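Local structure of Lmo2446 protein (Listeria monocytogenes serovar 1/2a, 5I0D) at residues A[967-972]-A[1054-1059]; A[938-943]-A[1058-1063]; A[856-861]-A[981-986]; A[850-855]-A[863-868]. The protein belongs to glycosyl hydrolase family 31, with a TIM-barrel domain, flanking beta domains and a C-terminal family 6 carbohydrate-binding module that holds calcium and alpha-D-glucopyranose. All coordinates share one frame; numbering follows the deposited sequence.

Contacts 1 and 2 are buried and share strand 1054-1062 of the carbohydrate-binding module, joined at H1058 and V1059 and both contributing to one calcium site. Contact 1 combines aromatic packing with a sugar site, whereas contact 2 mixes backbone pairing, a proline over an imidazole and bridging waters. Contact 3 is a surface contact in which a hairpin turn meets a loop of the module through a small apolar patch and a close carboxylate pair. It touches contact 2 through V983 and A859. Contact 4, partly buried, is the regular hairpin that leads into that turn; it shares strand 848-857 with contact 3 and separates an apolar face from a hydrated polar one.

Contact 1: A[967-972]-A[1054-1059]; sequences AGFDAE and INFDHV. With CA (calcium ion), chain S; GLC (alpha-D-glucopyranose), chain D; GLC (alpha-D-glucopyranose), chain B.
G968 and I1054 pair antiparallel across the edge of a sugar site. The bond from I1054 N to G968 O is 3.0 Å long and fairly straight, but the return bond from G968 N to I1054 O is weak and strongly bent (119°). The same amide hydrogen also leans weakly toward N1055 OD1. On the inner side the packing is firm: the rings of F969 and F1056 lie side by side and point the same way, with F969 CE2 4.0 Å from F1056 CD2. Both carry CG anti to the backbone N (chi1 near -177°), which turns the two rings to the side away from the sugar, where F969 CD2 also sits 4.3 Å from I1054 CD1. The opposite side is polar and faces the bound alpha-D-glucopyranose. There the amide of N1055 grips one sugar residue twice: its ND2 donates to O3 at 2.7 Å, almost straight at 172°, and its OD1 accepts from O4 at 2.8 Å. D970 OD2 lies 3.4 Å from C2 of the adjoining glucose; the chain has left the strand after G968 and runs on to exposed E972. Further along, D1057 binds calcium through both O and OD1. Strand 1054-1062 runs between strands 965-968 and 987-996, its F1056 meeting F1044 and V993, while F969 rests on V976 of strand 975-981 and forms a cation-pi contact with R1004.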
loop_
_atom_site.group_PDB
_atom_site.type_symbol
_atom_site.label_atom_id
_atom_site.label_comp_id
_atom_site.label_asym_id
_atom_site.label_seq_id
_atom_site.Cartn_x
_atom_site.Cartn_y
_atom_site.Cartn_z
ATOM N N ALA A 967 36.660 -22.571 -13.100
ATOM C CA ALA A 967 37.764 -23.541 -13.015
ATOM C C ALA A 967 38.055 -24.268 -14.336
ATOM O O ALA A 967 37.163 -24.891 -14.909
ATOM C CB ALA A 967 37.448 -24.579 -11.950
ATOM N N GLY A 968 39.303 -24.200 -14.805
ATOM C CA GLY A 968 39.738 -24.989 -15.973
ATOM C C GLY A 968 39.412 -24.325 -17.299
ATOM O O GLY A 968 40.307 -23.824 -17.997
ATOM N N PHE A 969 38.134 -24.355 -17.664
ATOM C CA PHE A 969 37.635 -23.599 -18.799
ATOM C C PHE A 969 38.433 -23.942 -20.054
ATOM O O PHE A 969 38.885 -23.066 -20.773
ATOM C CB PHE A 969 37.711 -22.105 -18.441
ATOM C CG PHE A 969 37.133 -21.162 -19.469
ATOM C CD1 PHE A 969 36.233 -21.575 -20.460
ATOM C CD2 PHE A 969 37.490 -19.834 -19.425
ATOM C CE1 PHE A 969 35.723 -20.660 -21.373
ATOM C CE2 PHE A 969 37.004 -18.922 -20.343
ATOM C CZ PHE A 969 36.114 -19.330 -21.313
ATOM N N ASP A 970 38.613 -25.236 -20.304
ATOM C CA ASP A 970 39.646 -25.689 -21.226
ATOM C C ASP A 970 39.175 -26.704 -22.255
ATOM O O ASP A 970 39.946 -27.561 -22.681
ATOM C CB ASP A 970 40.810 -26.252 -20.413
ATOM C CG ASP A 970 40.449 -27.512 -19.656
ATOM O OD1 ASP A 970 39.245 -27.751 -19.403
ATOM O OD2 ASP A 970 41.379 -28.278 -19.335
ATOM N N ALA A 971 37.917 -26.613 -22.664
ATOM C CA ALA A 971 37.416 -27.463 -23.743
ATOM C C ALA A 971 36.507 -26.662 -24.659
ATOM O O ALA A 971 35.917 -25.671 -24.242
ATOM C CB ALA A 971 36.689 -28.676 -23.180
ATOM N N GLU A 972 36.377 -27.121 -25.900
ATOM C CA GLU A 972 35.497 -26.458 -26.854
ATOM C C GLU A 972 34.052 -26.500 -26.366
ATOM O O GLU A 972 33.666 -27.399 -25.615
ATOM C CB GLU A 972 35.648 -27.045 -28.260
ATOM C CG GLU A 972 37.003 -26.725 -28.877
ATOM C CD GLU A 972 37.241 -27.403 -30.210
ATOM O OE1 GLU A 972 37.909 -28.449 -30.244
ATOM O OE2 GLU A 972 36.756 -26.887 -31.228
ATOM N N ILE A 1054 42.991 -22.634 -17.365
ATOM C CA ILE A 1054 43.130 -21.502 -16.467
ATOM C C ILE A 1054 42.072 -21.571 -15.380
ATOM O O ILE A 1054 41.094 -22.317 -15.479
ATOM C CB ILE A 1054 43.010 -20.139 -17.193
ATOM C CG1 ILE A 1054 41.581 -19.870 -17.681
ATOM C CG2 ILE A 1054 43.998 -20.057 -18.350
ATOM C CD1 ILE A 1054 41.405 -18.498 -18.319
ATOM N N ASN A 1055 42.292 -20.782 -14.343
ATOM C CA ASN A 1055 41.233 -20.420 -13.421
ATOM C C ASN A 1055 40.945 -18.963 -13.666
ATOM O O ASN A 1055 41.875 -18.161 -13.670
ATOM C CB ASN A 1055 41.678 -20.670 -11.991
ATOM C CG ASN A 1055 41.797 -22.150 -11.687
ATOM O OD1 ASN A 1055 41.226 -22.987 -12.392
ATOM N ND2 ASN A 1055 42.542 -22.483 -10.642
ATOM N N PHE A 1056 39.674 -18.619 -13.869
ATOM C CA PHE A 1056 39.262 -17.282 -14.347
ATOM C C PHE A 1056 38.523 -16.590 -13.201
ATOM O O PHE A 1056 37.445 -17.011 -12.813
ATOM C CB PHE A 1056 38.381 -17.483 -15.581
ATOM C CG PHE A 1056 37.910 -16.219 -16.282
ATOM C CD1 PHE A 1056 38.428 -14.944 -16.009
ATOM C CD2 PHE A 1056 36.966 -16.333 -17.297
ATOM C CE1 PHE A 1056 37.953 -13.827 -16.699
ATOM C CE2 PHE A 1056 36.515 -15.222 -18.004
ATOM C CZ PHE A 1056 37.005 -13.967 -17.699
ATOM N N ASP A 1057 39.121 -15.537 -12.661
ATOM C CA ASP A 1057 38.613 -14.922 -11.441
ATOM C C ASP A 1057 37.529 -13.868 -11.679
ATOM O O ASP A 1057 36.459 -13.893 -11.004
ATOM C CB ASP A 1057 39.765 -14.306 -10.642
ATOM C CG ASP A 1057 39.300 -13.682 -9.349
ATOM O OD1 ASP A 1057 38.187 -14.036 -8.891
ATOM O OD2 ASP A 1057 40.037 -12.828 -8.817
ATOM N N HIS A 1058 37.868 -12.929 -12.580
ATOM C CA HIS A 1058 37.041 -11.754 -12.884
ATOM C C HIS A 1058 37.562 -10.966 -14.074
ATOM O O HIS A 1058 38.699 -11.175 -14.521
ATOM C CB HIS A 1058 36.894 -10.807 -11.653
ATOM C CG HIS A 1058 38.137 -10.044 -11.261
ATOM N ND1 HIS A 1058 38.577 -9.987 -9.960
ATOM C CD2 HIS A 1058 38.978 -9.247 -11.967
ATOM C CE1 HIS A 1058 39.654 -9.229 -9.883
ATOM N NE2 HIS A 1058 39.923 -8.767 -11.088
ATOM N N VAL A 1059 36.733 -10.027 -14.537
ATOM C CA VAL A 1059 37.206 -8.926 -15.371
ATOM C C VAL A 1059 36.914 -7.596 -14.711
ATOM O O VAL A 1059 35.939 -7.468 -13.966
ATOM C CB VAL A 1059 36.647 -8.956 -16.821
ATOM C CG1 VAL A 1059 36.979 -10.274 -17.492
ATOM C CG2 VAL A 1059 35.159 -8.716 -16.896
HETATM CA CA CA S . 35.891 -14.349 -8.713
HETATM C C1 GLC D . 44.758 -27.916 -11.236
HETATM C C2 GLC D . 44.353 -26.715 -10.392
HETATM C C3 GLC D . 42.920 -26.292 -10.692
HETATM C C4 GLC D . 42.759 -26.025 -12.184
HETATM C C5 GLC D . 43.251 -27.235 -12.974
HETATM C C6 GLC D . 43.213 -27.016 -14.475
HETATM O O2 GLC D . 44.499 -26.990 -8.993
HETATM O O3 GLC D . 42.626 -25.129 -9.921
HETATM O O4 GLC D . 41.381 -25.774 -12.481
HETATM O O5 GLC D . 44.599 -27.566 -12.612
HETATM O O6 GLC D . 43.499 -28.281 -15.076
HETATM C C1 GLC B . 43.456 -28.215 -16.512
HETATM C C2 GLC B . 43.486 -29.638 -17.053
HETATM C C3 GLC B . 44.827 -30.302 -16.734
HETATM C C4 GLC B . 45.974 -29.437 -17.251
HETATM C C5 GLC B . 45.840 -27.979 -16.812
HETATM C C6 GLC B . 46.857 -27.094 -17.520
HETATM O O2 GLC B . 42.379 -30.363 -16.498
HETATM O O3 GLC B . 44.854 -31.580 -17.378
HETATM O O4 GLC B . 47.216 -29.927 -16.748
HETATM O O5 GLC B . 44.532 -27.478 -17.088
HETATM O O6 GLC B . 46.497 -26.950 -18.896
#

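Contact 2: A[938-943]-A[1058-1063]; sequences HAPYEA and HVVIKK. With CA (calcium ion), chain S.
Y941 and V1059 form the hydrogen-bonded antiparallel pair here: Y941 N donates to V1059 O at 2.8 Å, and V1059 N returns to Y941 O at 3.0 Å. Next to it, P940 CB lies over one face of the H1058 imidazole, 3.9 Å from its centroid, as a CH-pi contact displaced toward the rim. P940 CB also packs against V1060 CG2, while on the other face of the sheet Y941 CB meets V1059 CG2 at 3.8 Å. Ahead of the short strand 941-942 direct pairing gives way to two waters: one links H938 O with I1061 N, the other H938 N with I1061 O. H938 ND1 donates to A939 O of its own segment at 2.7 Å, on a lone pair in the carbonyl plane, and NE2 hydrogen-bonds E767 OE2; with an acceptor at each ring nitrogen, the imidazole may be protonated. E942 bends at chi2 (-59°), bringing OE1 to calcium at 2.3 Å and alongside H1058 CB, while its other oxygen, OE2, is held by N916. E942 is thus a direct ligand, and H1058 belongs to the second shell: its ND1 hydrogen-bonds T961 OG1, and the carbonyl oxygen of T961 also binds the calcium.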
loop_
_atom_site.group_PDB
_atom_site.type_symbol
_atom_site.label_atom_id
_atom_site.label_comp_id
_atom_site.label_asym_id
_atom_site.label_seq_id
_atom_site.Cartn_x
_atom_site.Cartn_y
_atom_site.Cartn_z
ATOM N N HIS A 938 35.426 0.711 -11.367
ATOM C CA HIS A 938 34.181 -0.004 -11.179
ATOM C C HIS A 938 34.492 -1.390 -10.633
ATOM O O HIS A 938 35.476 -2.014 -11.045
ATOM C CB HIS A 938 33.403 -0.095 -12.491
ATOM C CG HIS A 938 32.049 -0.713 -12.341
ATOM N ND1 HIS A 938 31.862 -2.070 -12.184
ATOM C CD2 HIS A 938 30.816 -0.156 -12.308
ATOM C CE1 HIS A 938 30.566 -2.325 -12.085
ATOM N NE2 HIS A 938 29.910 -1.179 -12.176
ATOM N N ALA A 939 33.666 -1.874 -9.701
ATOM C CA ALA A 939 33.875 -3.181 -9.119
ATOM C C ALA A 939 33.997 -4.259 -10.211
ATOM O O ALA A 939 33.390 -4.129 -11.280
ATOM C CB ALA A 939 32.752 -3.556 -8.168
ATOM N N PRO A 940 34.772 -5.316 -9.930
ATOM C CA PRO A 940 34.916 -6.384 -10.892
ATOM C C PRO A 940 33.603 -7.044 -11.261
ATOM O O PRO A 940 32.667 -7.078 -10.455
ATOM C CB PRO A 940 35.815 -7.398 -10.176
ATOM C CG PRO A 940 36.452 -6.656 -9.067
ATOM C CD PRO A 940 35.457 -5.631 -8.665
ATOM N N TYR A 941 33.577 -7.558 -12.483
ATOM C CA TYR A 941 32.566 -8.472 -12.940
ATOM C C TYR A 941 33.091 -9.881 -12.669
ATOM O O TYR A 941 34.002 -10.353 -13.351
ATOM C CB TYR A 941 32.325 -8.272 -14.437
ATOM C CG TYR A 941 31.589 -6.997 -14.736
ATOM C CD1 TYR A 941 32.265 -5.781 -14.878
ATOM C CD2 TYR A 941 30.203 -7.003 -14.878
ATOM C CE1 TYR A 941 31.575 -4.599 -15.136
ATOM C CE2 TYR A 941 29.507 -5.844 -15.148
ATOM C CZ TYR A 941 30.183 -4.650 -15.258
ATOM O OH TYR A 941 29.437 -3.544 -15.572
ATOM N N GLU A 942 32.544 -10.529 -11.641
ATOM C CA GLU A 942 33.033 -11.859 -11.249
ATOM C C GLU A 942 32.682 -12.919 -12.295
ATOM O O GLU A 942 31.537 -13.025 -12.718
ATOM C CB GLU A 942 32.471 -12.269 -9.892
ATOM C CG GLU A 942 32.869 -11.364 -8.735
ATOM C CD GLU A 942 34.372 -11.267 -8.542
ATOM O OE1 GLU A 942 35.074 -12.203 -8.957
ATOM O OE2 GLU A 942 34.852 -10.260 -7.970
ATOM N N ALA A 943 33.679 -13.705 -12.717
ATOM C CA ALA A 943 33.452 -14.772 -13.689
ATOM C C ALA A 943 32.417 -15.773 -13.190
ATOM O O ALA A 943 31.578 -16.274 -13.953
ATOM C CB ALA A 943 34.765 -15.504 -13.981
ATOM N N HIS A 1058 37.868 -12.929 -12.580
ATOM C CA HIS A 1058 37.041 -11.754 -12.884
ATOM C C HIS A 1058 37.562 -10.966 -14.074
ATOM O O HIS A 1058 38.699 -11.175 -14.521
ATOM C CB HIS A 1058 36.894 -10.807 -11.653
ATOM C CG HIS A 1058 38.137 -10.044 -11.261
ATOM N ND1 HIS A 1058 38.577 -9.987 -9.960
ATOM C CD2 HIS A 1058 38.978 -9.247 -11.967
ATOM C CE1 HIS A 1058 39.654 -9.229 -9.883
ATOM N NE2 HIS A 1058 39.923 -8.767 -11.088
ATOM N N VAL A 1059 36.733 -10.027 -14.537
ATOM C CA VAL A 1059 37.206 -8.926 -15.371
ATOM C C VAL A 1059 36.914 -7.596 -14.711
ATOM O O VAL A 1059 35.939 -7.468 -13.966
ATOM C CB VAL A 1059 36.647 -8.956 -16.821
ATOM C CG1 VAL A 1059 36.979 -10.274 -17.492
ATOM C CG2 VAL A 1059 35.159 -8.716 -16.896
ATOM N N VAL A 1060 37.742 -6.609 -15.015
ATOM C CA VAL A 1060 37.566 -5.239 -14.560
ATOM C C VAL A 1060 37.650 -4.374 -15.807
ATOM O O VAL A 1060 38.515 -4.598 -16.666
ATOM C CB VAL A 1060 38.662 -4.834 -13.551
ATOM C CG1 VAL A 1060 38.686 -3.331 -13.307
ATOM C CG2 VAL A 1060 38.487 -5.582 -12.242
ATOM N N ILE A 1061 36.766 -3.386 -15.895
ATOM C CA ILE A 1061 36.792 -2.406 -16.964
ATOM C C ILE A 1061 37.323 -1.098 -16.419
ATOM O O ILE A 1061 36.835 -0.595 -15.397
ATOM C CB ILE A 1061 35.378 -2.184 -17.529
ATOM C CG1 ILE A 1061 34.772 -3.494 -18.015
ATOM C CG2 ILE A 1061 35.380 -1.140 -18.641
ATOM C CD1 ILE A 1061 35.586 -4.229 -19.067
ATOM N N LYS A 1062 38.322 -0.539 -17.089
ATOM C CA LYS A 1062 38.904 0.735 -16.697
ATOM C C LYS A 1062 39.261 1.556 -17.921
ATOM O O LYS A 1062 39.350 1.035 -19.024
ATOM C CB LYS A 1062 40.129 0.509 -15.841
ATOM C CG LYS A 1062 41.282 -0.189 -16.527
ATOM C CD LYS A 1062 42.457 -0.330 -15.575
ATOM C CE LYS A 1062 43.589 -1.105 -16.231
ATOM N NZ LYS A 1062 44.716 -1.405 -15.291
ATOM N N LYS A 1063 39.470 2.846 -17.724
ATOM C CA LYS A 1063 39.811 3.700 -18.851
ATOM C C LYS A 1063 41.223 3.310 -19.331
ATOM O O LYS A 1063 42.145 3.140 -18.539
ATOM C CB LYS A 1063 39.679 5.192 -18.493
ATOM C CG LYS A 1063 38.967 6.019 -19.560
ATOM C CD LYS A 1063 37.514 5.599 -19.764
ATOM C CE LYS A 1063 36.753 6.506 -20.713
ATOM N NZ LYS A 1063 36.192 7.722 -20.050
ATOM O OXT LYS A 1063 41.461 3.072 -20.521
HETATM CA CA CA S . 35.891 -14.349 -8.713
HETATM O O HOH W 1 35.026 -3.226 -13.558
HETATM O O HOH W 2 36.283 1.688 -13.996
#

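Contact 3: A[856-861]-A[981-986]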
loop_
_atom_site.group_PDB
_atom_site.type_symbol
_atom_site.label_atom_id
_atom_site.label_comp_id
_atom_site.label_asym_id
_atom_site.label_seq_id
_atom_site.Cartn_x
_atom_site.Cartn_y
_atom_site.Cartn_z
ATOM N N GLU A 856 31.244 10.013 -8.598
ATOM C CA GLU A 856 31.975 8.912 -9.241
ATOM C C GLU A 856 32.749 9.463 -10.425
ATOM O O GLU A 856 32.164 10.098 -11.302
ATOM C CB GLU A 856 31.014 7.788 -9.697
ATOM C CG GLU A 856 31.639 6.714 -10.606
ATOM C CD GLU A 856 31.538 7.030 -12.089
ATOM O OE1 GLU A 856 30.421 7.267 -12.573
ATOM O OE2 GLU A 856 32.582 7.038 -12.795
ATOM N N ASP A 857 34.045 9.187 -10.462
ATOM C CA ASP A 857 34.924 9.631 -11.542
ATOM C C ASP A 857 35.888 8.499 -11.883
ATOM O O ASP A 857 37.116 8.641 -11.811
ATOM C CB ASP A 857 35.652 10.930 -11.125
ATOM C CG ASP A 857 36.479 11.550 -12.254
ATOM O OD1 ASP A 857 36.240 11.252 -13.443
ATOM O OD2 ASP A 857 37.368 12.386 -11.942
ATOM N N PHE A 858 35.328 7.348 -12.237
ATOM C CA PHE A 858 36.149 6.203 -12.609
ATOM C C PHE A 858 37.055 6.471 -13.817
ATOM O O PHE A 858 38.115 5.845 -13.924
ATOM C CB PHE A 858 35.285 4.954 -12.840
ATOM C CG PHE A 858 34.711 4.348 -11.587
ATOM C CD1 PHE A 858 35.498 4.138 -10.450
ATOM C CD2 PHE A 858 33.380 3.902 -11.570
ATOM C CE1 PHE A 858 34.965 3.557 -9.320
ATOM C CE2 PHE A 858 32.849 3.303 -10.447
ATOM C CZ PHE A 858 33.633 3.137 -9.312
ATOM N N ALA A 859 36.690 7.415 -14.691
ATOM C CA ALA A 859 37.589 7.822 -15.801
ATOM C C ALA A 859 38.961 8.274 -15.305
ATOM O O ALA A 859 39.970 8.053 -15.985
ATOM C CB ALA A 859 36.960 8.920 -16.664
ATOM N N ASN A 860 38.984 8.900 -14.126
ATOM C CA ASN A 860 40.219 9.285 -13.443
ATOM C C ASN A 860 40.534 8.427 -12.219
ATOM O O ASN A 860 41.318 8.819 -11.369
ATOM C CB ASN A 860 40.149 10.748 -13.080
ATOM C CG ASN A 860 40.072 11.618 -14.306
ATOM O OD1 ASN A 860 39.032 12.203 -14.611
ATOM N ND2 ASN A 860 41.142 11.647 -15.054
ATOM N N GLU A 861 39.940 7.237 -12.174
ATOM C CA GLU A 861 40.136 6.268 -11.088
ATOM C C GLU A 861 39.868 6.816 -9.686
ATOM O O GLU A 861 40.614 6.532 -8.742
ATOM C CB GLU A 861 41.522 5.595 -11.197
ATOM C CG GLU A 861 41.643 4.765 -12.462
ATOM C CD GLU A 861 42.894 3.918 -12.532
ATOM O OE1 GLU A 861 42.851 2.847 -13.189
ATOM O OE2 GLU A 861 43.909 4.306 -11.930
ATOM N N ASP A 981 28.536 -2.993 -18.484
ATOM C CA ASP A 981 28.225 -1.602 -18.769
ATOM C C ASP A 981 29.472 -0.801 -19.081
ATOM O O ASP A 981 30.521 -0.967 -18.446
ATOM C CB ASP A 981 27.482 -0.968 -17.603
ATOM C CG ASP A 981 26.043 -1.425 -17.535
ATOM O OD1 ASP A 981 25.397 -1.564 -18.611
ATOM O OD2 ASP A 981 25.554 -1.655 -16.397
ATOM N N ALA A 982 29.358 0.065 -20.085
ATOM C CA ALA A 982 30.406 1.028 -20.354
ATOM C C ALA A 982 30.400 2.005 -19.194
ATOM O O ALA A 982 29.457 2.768 -19.039
ATOM C CB ALA A 982 30.175 1.746 -21.664
ATOM N N VAL A 983 31.465 1.966 -18.397
ATOM C CA VAL A 983 31.535 2.680 -17.127
ATOM C C VAL A 983 31.218 4.137 -17.325
ATOM O O VAL A 983 30.385 4.675 -16.598
ATOM C CB VAL A 983 32.934 2.540 -16.448
ATOM C CG1 VAL A 983 32.938 3.187 -15.080
ATOM C CG2 VAL A 983 33.346 1.066 -16.326
ATOM N N ASP A 984 31.858 4.771 -18.305
ATOM C CA ASP A 984 31.712 6.211 -18.533
ATOM C C ASP A 984 31.404 6.529 -20.012
ATOM O O ASP A 984 32.009 7.409 -20.625
ATOM C CB ASP A 984 32.975 6.949 -18.006
ATOM C CG ASP A 984 33.170 6.798 -16.466
ATOM O OD1 ASP A 984 32.260 7.168 -15.680
ATOM O OD2 ASP A 984 34.242 6.308 -16.026
ATOM N N GLY A 985 30.450 5.786 -20.581
ATOM C CA GLY A 985 29.981 6.006 -21.938
ATOM C C GLY A 985 30.783 5.271 -23.008
ATOM O O GLY A 985 31.774 4.579 -22.705
ATOM N N ALA A 986 30.364 5.453 -24.261
ATOM C CA ALA A 986 31.009 4.798 -25.398
ATOM C C ALA A 986 32.449 5.275 -25.495
ATOM O O ALA A 986 32.718 6.477 -25.501
ATOM C CB ALA A 986 30.276 5.093 -26.693
HETATM O O HOH W 3 29.416 5.167 -13.981
#
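The turn of the hairpin formed by strands 848-857 and 862-867 abuts a loop of the carbohydrate-binding module, the one between strands 975-981 and 987-996; E856, F858 and A859 face V983 and D984. The apolar part is small. V983 CG1 nestles against F858, 3.6 Å from CD2 and 3.7 Å from CB, the two side chains crossing at about a right angle, and I1061 of the C-terminal strand packs on the same valine. Beside this patch the carboxylates of E856 and D984 approach from opposite directions and lie nearly coplanar, 19° apart, with E856 OE2 only 2.9 Å from D984 OD1. E856 bends at chi2 (-90°), turning its carboxylate back over the turn, where F858 N donates to OE2 at 2.8 Å with a fairly straight bond (163°) that arrives on the anti side. OE1 receives G834 N as well as a water, 2.7 Å away, which also donates to V983 O and so joins the two segments. D984 OD2 comes close to A859 N in the short 3-10 turn 858-859, at a poor angle for a hydrogen bond. The closeness of two acceptors would be unfavourable if both carboxylates were charged, so one of the pair may carry a proton; the N-H groups of F858 and G834 would help to stabilise a charge on E856.

Contact 4: A[850-855]-A[863-868]; sequences RDISVS and VSVDLP
Strands 850-855 and 863-867 run antiparallel at 166°, their axes 4.7 Å apart at closest, with S853-D866 and S855-S864 as hydrogen-bonded pairs and V854-V865 as the non-hydrogen-bonded pair between them. The two bonds of S855 with S864 are short, 2.8 Å from S855 N to S864 O and 2.9 Å from S864 N to S855 O; at the next pair D866 N to S853 O stays at 2.8 Å while S853 N to D866 O stretches to 3.3 Å. On one face the valines touch across the strands: V854 CG1, held anti to the backbone N (chi1 175°), meets V863 CG1 at 4.0 Å, and V854 CG2 meets V865 CG2 at 4.2 Å. Past the last pair the ring of P868 packs against I852 CG1, R850 CB and the D851 carbonyl, its CG 3.5 Å from D851 O. The valine face is covered by neighbouring strands, I852 and V854 lying on F828 and V830, and V865 on M876. On the other face S855 OG hydrogen-bonds D835 OD1 of the adjacent strand 835-842, and a water joins S855 O to S864 OG. Serines and an aspartate thus meet solvent on one side while branched apolar side chains seal the other, the alternation of an amphipathic hairpin whose inner face lines a core between sheets.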
loop_
_atom_site.group_PDB
_atom_site.type_symbol
_atom_site.label_atom_id
_atom_site.label_comp_id
_atom_site.label_asym_id
_atom_site.label_seq_id
_atom_site.Cartn_x
_atom_site.Cartn_y
_atom_site.Cartn_z
ATOM N N ARG A 850 20.895 14.578 7.203
ATOM C CA ARG A 850 22.316 14.537 6.838
ATOM C C ARG A 850 22.444 14.383 5.330
ATOM O O ARG A 850 22.094 13.336 4.790
ATOM C CB ARG A 850 23.027 13.361 7.509
ATOM C CG ARG A 850 22.772 13.212 8.987
ATOM C CD ARG A 850 23.414 14.303 9.805
ATOM N NE ARG A 850 23.290 14.044 11.235
ATOM C CZ ARG A 850 23.661 14.885 12.207
ATOM N NH1 ARG A 850 24.194 16.074 11.919
ATOM N NH2 ARG A 850 23.504 14.535 13.491
ATOM N N ASP A 851 22.909 15.437 4.660
ATOM C CA ASP A 851 22.984 15.459 3.192
ATOM C C ASP A 851 24.313 14.902 2.742
ATOM O O ASP A 851 25.342 15.528 2.973
ATOM C CB ASP A 851 22.804 16.877 2.667
ATOM C CG ASP A 851 21.422 17.436 2.958
ATOM O OD1 ASP A 851 20.417 16.694 3.025
ATOM O OD2 ASP A 851 21.340 18.657 3.151
ATOM N N ILE A 852 24.290 13.712 2.137
ATOM C CA ILE A 852 25.501 13.015 1.697
ATOM C C ILE A 852 25.532 13.003 0.178
ATOM O O ILE A 852 24.507 12.791 -0.457
ATOM C CB ILE A 852 25.517 11.557 2.158
ATOM C CG1 ILE A 852 25.400 11.478 3.672
ATOM C CG2 ILE A 852 26.791 10.843 1.717
ATOM C CD1 ILE A 852 24.797 10.163 4.082
ATOM N N SER A 853 26.699 13.229 -0.406
ATOM C CA SER A 853 26.818 13.173 -1.858
ATOM C C SER A 853 28.062 12.424 -2.268
ATOM O O SER A 853 29.091 12.473 -1.590
ATOM C CB SER A 853 26.798 14.571 -2.469
ATOM O OG SER A 853 27.854 15.363 -1.969
ATOM N N VAL A 854 27.949 11.753 -3.408
ATOM C CA VAL A 854 29.009 10.927 -3.960
ATOM C C VAL A 854 29.216 11.401 -5.392
ATOM O O VAL A 854 28.249 11.625 -6.120
ATOM C CB VAL A 854 28.619 9.441 -3.939
ATOM C CG1 VAL A 854 29.683 8.593 -4.623
ATOM C CG2 VAL A 854 28.389 8.963 -2.503
ATOM N N SER A 855 30.479 11.592 -5.767
ATOM C CA SER A 855 30.860 11.913 -7.141
ATOM C C SER A 855 31.786 10.807 -7.674
ATOM O O SER A 855 32.956 10.670 -7.240
ATOM C CB SER A 855 31.537 13.273 -7.209
ATOM O OG SER A 855 31.779 13.624 -8.562
ATOM N N VAL A 863 36.661 8.055 -6.697
ATOM C CA VAL A 863 35.299 8.218 -6.175
ATOM C C VAL A 863 35.436 9.128 -4.969
ATOM O O VAL A 863 36.270 8.882 -4.120
ATOM C CB VAL A 863 34.666 6.885 -5.751
ATOM C CG1 VAL A 863 33.347 7.126 -5.024
ATOM C CG2 VAL A 863 34.457 5.999 -6.980
ATOM N N SER A 864 34.619 10.171 -4.916
ATOM C CA SER A 864 34.679 11.137 -3.831
ATOM C C SER A 864 33.367 11.127 -3.075
ATOM O O SER A 864 32.306 11.032 -3.689
ATOM C CB SER A 864 34.947 12.506 -4.406
ATOM O OG SER A 864 36.194 12.508 -5.062
ATOM N N VAL A 865 33.435 11.233 -1.750
ATOM C CA VAL A 865 32.230 11.258 -0.897
ATOM C C VAL A 865 32.289 12.524 -0.045
ATOM O O VAL A 865 33.287 12.754 0.634
ATOM C CB VAL A 865 32.165 10.032 0.043
ATOM C CG1 VAL A 865 30.910 10.082 0.900
ATOM C CG2 VAL A 865 32.247 8.736 -0.739
ATOM N N ASP A 866 31.245 13.344 -0.108
ATOM C CA ASP A 866 31.146 14.527 0.727
ATOM C C ASP A 866 30.248 14.161 1.907
ATOM O O ASP A 866 29.018 14.071 1.773
ATOM C CB ASP A 866 30.611 15.710 -0.080
ATOM C CG ASP A 866 31.612 16.211 -1.113
ATOM O OD1 ASP A 866 32.840 16.025 -0.919
ATOM O OD2 ASP A 866 31.173 16.799 -2.129
ATOM N N LEU A 867 30.889 13.910 3.049
ATOM C CA LEU A 867 30.220 13.468 4.253
ATOM C C LEU A 867 29.879 14.711 5.049
ATOM O O LEU A 867 30.757 15.541 5.316
ATOM C CB LEU A 867 31.161 12.545 5.030
ATOM C CG LEU A 867 30.568 11.798 6.211
ATOM C CD1 LEU A 867 29.748 10.614 5.700
ATOM C CD2 LEU A 867 31.690 11.336 7.127
ATOM N N PRO A 868 28.599 14.868 5.431
ATOM C CA PRO A 868 28.245 16.012 6.243
ATOM C C PRO A 868 28.741 15.817 7.665
ATOM O O PRO A 868 29.200 14.719 8.012
ATOM C CB PRO A 868 26.726 15.969 6.230
ATOM C CG PRO A 868 26.417 14.529 6.198
ATOM C CD PRO A 868 27.492 13.893 5.355
HETATM O O HOH W 4 27.082 16.651 0.491
HETATM O O HOH W 5 29.645 15.409 -4.516
HETATM O O HOH W 6 35.521 11.816 -7.595
#